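Local coordinates for protein nitrite transporter NirC (Salmonella enterica subsp. enterica serovar Typhimurium, PDB 4FC4) that carries nitrite in and out across the cytoplasmic membrane as a pentameric channel of the formate/nitrite transporter family, at residues L79-T84 with Y195-A200; A158-L163 with L231-S236. All blocks are in the same frame, centred on the assembly; numbering follows the deposited sequence.

Both contacts lie inside one protomer, their centres 8 Å apart, and their segments alternate along the chain. Interaction 1 joins the starts of helices 80-93 and 198-209 close to the middle of the protomer, and probably lies on its conduction path; interaction 2 packs helix 150-172 against helix 219-248 immediately beside it. Two asparagines of interaction 2 reach into interaction 1. Asn233 OD1 lies 2.9 Å from Ser198 N, a probable hydrogen bond at the first turn of helix 198-209, while Asn161 ND2 stands 3.0 Å from Thr81 O, probably bonded as well. The asparagines of interaction 2 thus probably help to hold the backbone around the histidine-threonine pair.

Interaction 1 of 2, residues L79-T84 with Y195-A200; sequences LFTGHT and YEHSVA
Phe80 and Val199 mark the closest approach of the two backbones, with 7.6 Å from CA to CA, so side chains alone bridge the gap. Each segment is the start of a helix after a break: Leu79 is the N-cap of helix 80-93 and His197 that of helix 198-209. Two interrupted membrane helices meeting deep in the protomer are a hallmark of the formate/nitrite channel fold, which resembles that of aquaporins. The centre of the contact is a hydrogen bond of 3.0 Å between Thr81 OG1 and His197 NE2. Thr81 sends its hydroxyl between its own backbone N and carbonyl carbon (chi1 52°) and meets the imidazole at its edge, near the ring plane. Its methyl, Thr81 CG2, lies 3.5 Å from Ser198 OG, so the threonine spans the histidine and the next residue along. As in other channels of this family, the histidine and threonine probably face the permeation pathway. To one side, Leu79 and Val199 form an apolar patch, with Leu79 CD1 set against both valine methyls and 4.0 Å from Val199 CG1. Phe80 adds looser packing, its CB 4.4 Å from Val199 CG2, and its ring makes an edge-to-face contact with Trp109. Behind the histidine, Asn233 of helix 219-248 accepts a hydrogen bond from Ser198 N through its OD1. Within helix 80-93, Thr84 OG1 donates to Thr81 O at 2.8 Å, tying the threonine's carbonyl to the next turn. The imidazole is gripped at both nitrogens: beyond the threonine bond, His197 ND1 accepts the capping bond from Ala200 N at 3.1 Å, with that nitrogen tilted 34° out of the ring plane.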
loop_
_atom_site.group_PDB
_atom_site.type_symbol
_atom_site.label_atom_id
_atom_site.label_comp_id
_atom_site.label_asym_id
_atom_site.label_seq_id
_atom_site.Cartn_x
_atom_site.Cartn_y
_atom_site.Cartn_z
ATOM N N LEU B 79 2.015 -10.041 25.246
ATOM C CA LEU B 79 0.823 -9.215 25.304
ATOM C C LEU B 79 -0.254 -10.023 25.978
ATOM O O LEU B 79 -0.583 -11.122 25.554
ATOM C CB LEU B 79 0.367 -8.822 23.871
ATOM C CG LEU B 79 -0.782 -7.789 23.758
ATOM C CD1 LEU B 79 -0.468 -6.527 24.570
ATOM C CD2 LEU B 79 -1.163 -7.445 22.280
ATOM N N PHE B 80 -0.817 -9.477 27.048
ATOM C CA PHE B 80 -1.764 -10.233 27.829
ATOM C C PHE B 80 -2.941 -10.679 26.950
ATOM O O PHE B 80 -3.406 -11.819 27.095
ATOM C CB PHE B 80 -2.239 -9.445 29.063
ATOM C CG PHE B 80 -3.613 -9.846 29.535
ATOM C CD1 PHE B 80 -4.758 -9.255 28.970
ATOM C CD2 PHE B 80 -3.771 -10.850 30.510
ATOM C CE1 PHE B 80 -6.030 -9.647 29.387
ATOM C CE2 PHE B 80 -5.043 -11.251 30.915
ATOM C CZ PHE B 80 -6.172 -10.649 30.365
ATOM N N THR B 81 -3.411 -9.811 26.038
ATOM C CA THR B 81 -4.649 -10.126 25.305
ATOM C C THR B 81 -4.441 -11.298 24.372
ATOM O O THR B 81 -5.353 -12.058 24.123
ATOM C CB THR B 81 -5.239 -8.905 24.560
ATOM O OG1 THR B 81 -4.216 -8.322 23.752
ATOM C CG2 THR B 81 -5.747 -7.851 25.588
ATOM N N GLY B 82 -3.214 -11.476 23.891
ATOM C CA GLY B 82 -2.873 -12.604 23.004
ATOM C C GLY B 82 -2.673 -13.854 23.856
ATOM O O GLY B 82 -3.049 -14.958 23.445
ATOM N N HIS B 83 -2.096 -13.673 25.045
ATOM C CA HIS B 83 -1.975 -14.757 25.993
ATOM C C HIS B 83 -3.301 -15.424 26.282
ATOM O O HIS B 83 -3.349 -16.673 26.463
ATOM C CB HIS B 83 -1.246 -14.308 27.274
ATOM C CG HIS B 83 0.252 -14.164 27.114
ATOM N ND1 HIS B 83 1.087 -14.148 28.160
ATOM C CD2 HIS B 83 1.054 -14.021 25.964
ATOM C CE1 HIS B 83 2.373 -14.033 27.741
ATOM N NE2 HIS B 83 2.361 -13.955 26.387
ATOM N N THR B 84 -4.401 -14.645 26.299
ATOM C CA THR B 84 -5.710 -15.274 26.594
ATOM C C THR B 84 -6.030 -16.424 25.614
ATOM O O THR B 84 -6.516 -17.514 26.069
ATOM C CB THR B 84 -6.909 -14.304 26.638
ATOM O OG1 THR B 84 -7.129 -13.779 25.345
ATOM C CG2 THR B 84 -6.727 -13.198 27.640
ATOM N N TYR B 195 -14.239 -0.209 19.753
ATOM C CA TYR B 195 -14.047 -1.302 20.739
ATOM C C TYR B 195 -12.905 -1.025 21.799
ATOM O O TYR B 195 -12.098 -0.141 21.633
ATOM C CB TYR B 195 -13.880 -2.657 20.062
ATOM C CG TYR B 195 -14.937 -3.009 19.055
ATOM C CD1 TYR B 195 -16.284 -2.666 19.246
ATOM C CD2 TYR B 195 -14.583 -3.699 17.876
ATOM C CE1 TYR B 195 -17.255 -3.007 18.305
ATOM C CE2 TYR B 195 -15.537 -4.035 16.929
ATOM C CZ TYR B 195 -16.867 -3.706 17.149
ATOM O OH TYR B 195 -17.775 -4.049 16.181
ATOM N N GLU B 196 -12.853 -1.782 22.878
ATOM C CA GLU B 196 -11.981 -1.440 24.038
ATOM C C GLU B 196 -10.820 -2.431 24.175
ATOM O O GLU B 196 -11.051 -3.650 24.309
ATOM C CB GLU B 196 -12.807 -1.485 25.365
ATOM C CG GLU B 196 -13.826 -0.360 25.604
ATOM C CD GLU B 196 -13.209 1.021 25.808
ATOM O OE1 GLU B 196 -12.649 1.371 26.887
ATOM O OE2 GLU B 196 -13.271 1.769 24.834
ATOM N N HIS B 197 -9.583 -1.931 24.167
ATOM C CA HIS B 197 -8.407 -2.799 24.352
ATOM C C HIS B 197 -7.838 -2.536 25.717
ATOM O O HIS B 197 -7.502 -1.407 26.021
ATOM C CB HIS B 197 -7.357 -2.574 23.219
ATOM C CG HIS B 197 -6.237 -3.592 23.228
ATOM N ND1 HIS B 197 -4.982 -3.265 23.524
ATOM C CD2 HIS B 197 -6.252 -4.996 23.021
ATOM C CE1 HIS B 197 -4.200 -4.401 23.523
ATOM N NE2 HIS B 197 -4.987 -5.451 23.186
ATOM N N SER B 198 -7.833 -3.543 26.589
ATOM C CA SER B 198 -7.396 -3.389 28.019
ATOM C C SER B 198 -5.971 -2.774 28.158
ATOM O O SER B 198 -5.794 -1.724 28.784
ATOM C CB SER B 198 -7.489 -4.729 28.763
ATOM O OG SER B 198 -6.533 -5.673 28.238
ATOM N N VAL B 199 -4.974 -3.406 27.546
ATOM C CA VAL B 199 -3.581 -2.893 27.578
ATOM C C VAL B 199 -3.460 -1.513 26.905
ATOM O O VAL B 199 -2.796 -0.599 27.405
ATOM C CB VAL B 199 -2.591 -3.929 26.980
ATOM C CG1 VAL B 199 -1.173 -3.417 26.966
ATOM C CG2 VAL B 199 -2.648 -5.233 27.771
ATOM N N ALA B 200 -4.092 -1.331 25.769
ATOM C CA ALA B 200 -4.028 0.006 25.132
ATOM C C ALA B 200 -4.673 1.083 26.041
ATOM O O ALA B 200 -4.218 2.218 26.064
ATOM C CB ALA B 200 -4.681 -0.000 23.751
#

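Interaction 2 of 2, residues A158-L163 with L231-S236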
loop_
_atom_site.group_PDB
_atom_site.type_symbol
_atom_site.label_atom_id
_atom_site.label_comp_id
_atom_site.label_asym_id
_atom_site.label_seq_id
_atom_site.Cartn_x
_atom_site.Cartn_y
_atom_site.Cartn_z
ATOM N N ALA B 158 -14.920 -7.540 24.572
ATOM C CA ALA B 158 -15.029 -8.829 23.890
ATOM C C ALA B 158 -14.865 -8.594 22.383
ATOM O O ALA B 158 -14.061 -9.276 21.747
ATOM C CB ALA B 158 -16.334 -9.550 24.238
ATOM N N LEU B 159 -15.536 -7.586 21.825
ATOM C CA LEU B 159 -15.434 -7.359 20.383
ATOM C C LEU B 159 -13.984 -6.943 19.929
ATOM O O LEU B 159 -13.480 -7.360 18.883
ATOM C CB LEU B 159 -16.461 -6.336 19.962
ATOM C CG LEU B 159 -17.897 -6.829 19.804
ATOM C CD1 LEU B 159 -18.823 -5.628 19.884
ATOM C CD2 LEU B 159 -18.161 -7.614 18.521
ATOM N N CYS B 160 -13.325 -6.128 20.739
ATOM C CA CYS B 160 -11.967 -5.765 20.482
ATOM C C CYS B 160 -11.029 -6.997 20.322
ATOM O O CYS B 160 -10.354 -7.128 19.300
ATOM C CB CYS B 160 -11.452 -4.845 21.601
ATOM S SG CYS B 160 -9.667 -4.636 21.450
ATOM N N ASN B 161 -11.013 -7.882 21.316
ATOM C CA ASN B 161 -10.020 -8.933 21.378
ATOM C C ASN B 161 -10.265 -10.053 20.403
ATOM O O ASN B 161 -9.350 -10.792 20.022
ATOM C CB ASN B 161 -9.845 -9.498 22.802
ATOM C CG ASN B 161 -8.431 -10.019 23.021
ATOM O OD1 ASN B 161 -7.546 -9.484 22.415
ATOM N ND2 ASN B 161 -8.220 -11.083 23.862
ATOM N N TRP B 162 -11.510 -10.191 20.009
ATOM C CA TRP B 162 -11.835 -10.979 18.834
ATOM C C TRP B 162 -10.946 -10.504 17.728
ATOM O O TRP B 162 -10.223 -11.308 17.128
ATOM C CB TRP B 162 -13.308 -10.791 18.448
ATOM C CG TRP B 162 -13.868 -12.047 17.807
ATOM C CD1 TRP B 162 -13.148 -13.148 17.350
ATOM C CD2 TRP B 162 -15.259 -12.358 17.509
ATOM N NE1 TRP B 162 -13.967 -14.094 16.824
ATOM C CE2 TRP B 162 -15.255 -13.682 16.877
ATOM C CE3 TRP B 162 -16.474 -11.719 17.734
ATOM C CZ2 TRP B 162 -16.457 -14.339 16.495
ATOM C CZ3 TRP B 162 -17.674 -12.366 17.325
ATOM C CH2 TRP B 162 -17.655 -13.638 16.714
ATOM N N LEU B 163 -10.962 -9.186 17.475
ATOM C CA LEU B 163 -10.306 -8.636 16.318
ATOM C C LEU B 163 -8.775 -8.712 16.497
ATOM O O LEU B 163 -8.061 -9.086 15.583
ATOM C CB LEU B 163 -10.785 -7.188 16.006
ATOM C CG LEU B 163 -12.041 -7.195 15.139
ATOM C CD1 LEU B 163 -12.789 -5.852 15.124
ATOM C CD2 LEU B 163 -11.688 -7.665 13.714
ATOM N N LEU B 231 -11.881 -8.455 31.490
ATOM C CA LEU B 231 -12.765 -9.626 31.480
ATOM C C LEU B 231 -13.330 -9.827 30.059
ATOM O O LEU B 231 -13.404 -10.957 29.575
ATOM C CB LEU B 231 -13.881 -9.555 32.534
ATOM C CG LEU B 231 -13.508 -9.436 34.037
ATOM C CD1 LEU B 231 -14.729 -9.100 34.876
ATOM C CD2 LEU B 231 -12.787 -10.641 34.640
ATOM N N GLY B 232 -13.658 -8.737 29.364
ATOM C CA GLY B 232 -14.255 -8.865 28.024
ATOM C C GLY B 232 -13.239 -9.334 27.001
ATOM O O GLY B 232 -13.538 -10.210 26.181
ATOM N N ASN B 233 -12.047 -8.737 27.025
ATOM C CA ASN B 233 -10.916 -9.210 26.207
ATOM C C ASN B 233 -10.712 -10.735 26.380
ATOM O O ASN B 233 -10.442 -11.453 25.386
ATOM C CB ASN B 233 -9.594 -8.493 26.567
ATOM C CG ASN B 233 -9.535 -7.043 26.116
ATOM O OD1 ASN B 233 -8.684 -6.275 26.609
ATOM N ND2 ASN B 233 -10.391 -6.651 25.150
ATOM N N THR B 234 -10.815 -11.193 27.641
ATOM C CA THR B 234 -10.567 -12.568 28.035
ATOM C C THR B 234 -11.628 -13.530 27.494
ATOM O O THR B 234 -11.275 -14.537 26.907
ATOM C CB THR B 234 -10.494 -12.692 29.576
ATOM O OG1 THR B 234 -9.522 -11.751 30.051
ATOM C CG2 THR B 234 -10.097 -14.093 30.003
ATOM N N LEU B 235 -12.911 -13.206 27.673
ATOM C CA LEU B 235 -13.995 -13.881 26.927
ATOM C C LEU B 235 -13.697 -14.231 25.442
ATOM O O LEU B 235 -13.778 -15.391 25.040
ATOM C CB LEU B 235 -15.321 -13.089 26.987
ATOM C CG LEU B 235 -16.446 -13.788 26.216
ATOM C CD1 LEU B 235 -16.676 -15.196 26.757
ATOM C CD2 LEU B 235 -17.761 -13.031 26.298
ATOM N N SER B 236 -13.427 -13.229 24.627
ATOM C CA SER B 236 -13.232 -13.447 23.173
ATOM C C SER B 236 -11.915 -14.212 22.845
ATOM O O SER B 236 -11.895 -15.051 21.944
ATOM C CB SER B 236 -13.354 -12.139 22.409
ATOM O OG SER B 236 -12.506 -11.124 22.947
#
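Ala158 and Gly232 bring the two helices almost into backbone contact, their CA atoms 4.2 Å apart. With no side chain on the glycine, Ala158 CA comes within 3.1 Å of Gly232 O in a CA-H...O contact. Further along, Ser236 and Asn161 fill the tight side with polar bonds. The serine hydroxyl, turned back between its own N and carbonyl carbon (chi1 52°), donates to Ala158 O at 2.7 Å, meeting a lone pair of the carbonyl in its plane; the same oxygen also takes the helical bond from Trp162 N. Asn161 reaches across in the other direction: its ND2 gives a 2.7 Å bond to Asn233 O, arriving well above that carbonyl plane although the acceptor lies near the plane of the Asn161 amide. The Asn161 and Asn233 side chains run roughly perpendicular to each other, with Asn161 CB 3.7 Å from Asn233 ND2. Here two transmembrane helices of the formate/nitrite transporter fold pack through small and polar residues; the axes of segments 158-163 and 231-236 approach to 6.9 Å, with N-to-C directions 47° apart. Asn233 spends its own amide beyond the pair, ND2 bonding to Gly157 O and to Glu196 O. The opposite flank is looser and apolar. Partly exposed Leu235 touches with its CD2 tip, 4.3 Å from Ala158 CB, and also rests on Phe154. Of the Trp162 side chain, CB lies nearest the serine, against Ser236 CB, while its ring meets Phe240 and its side chain packs on Ala36 of a neighbouring subunit.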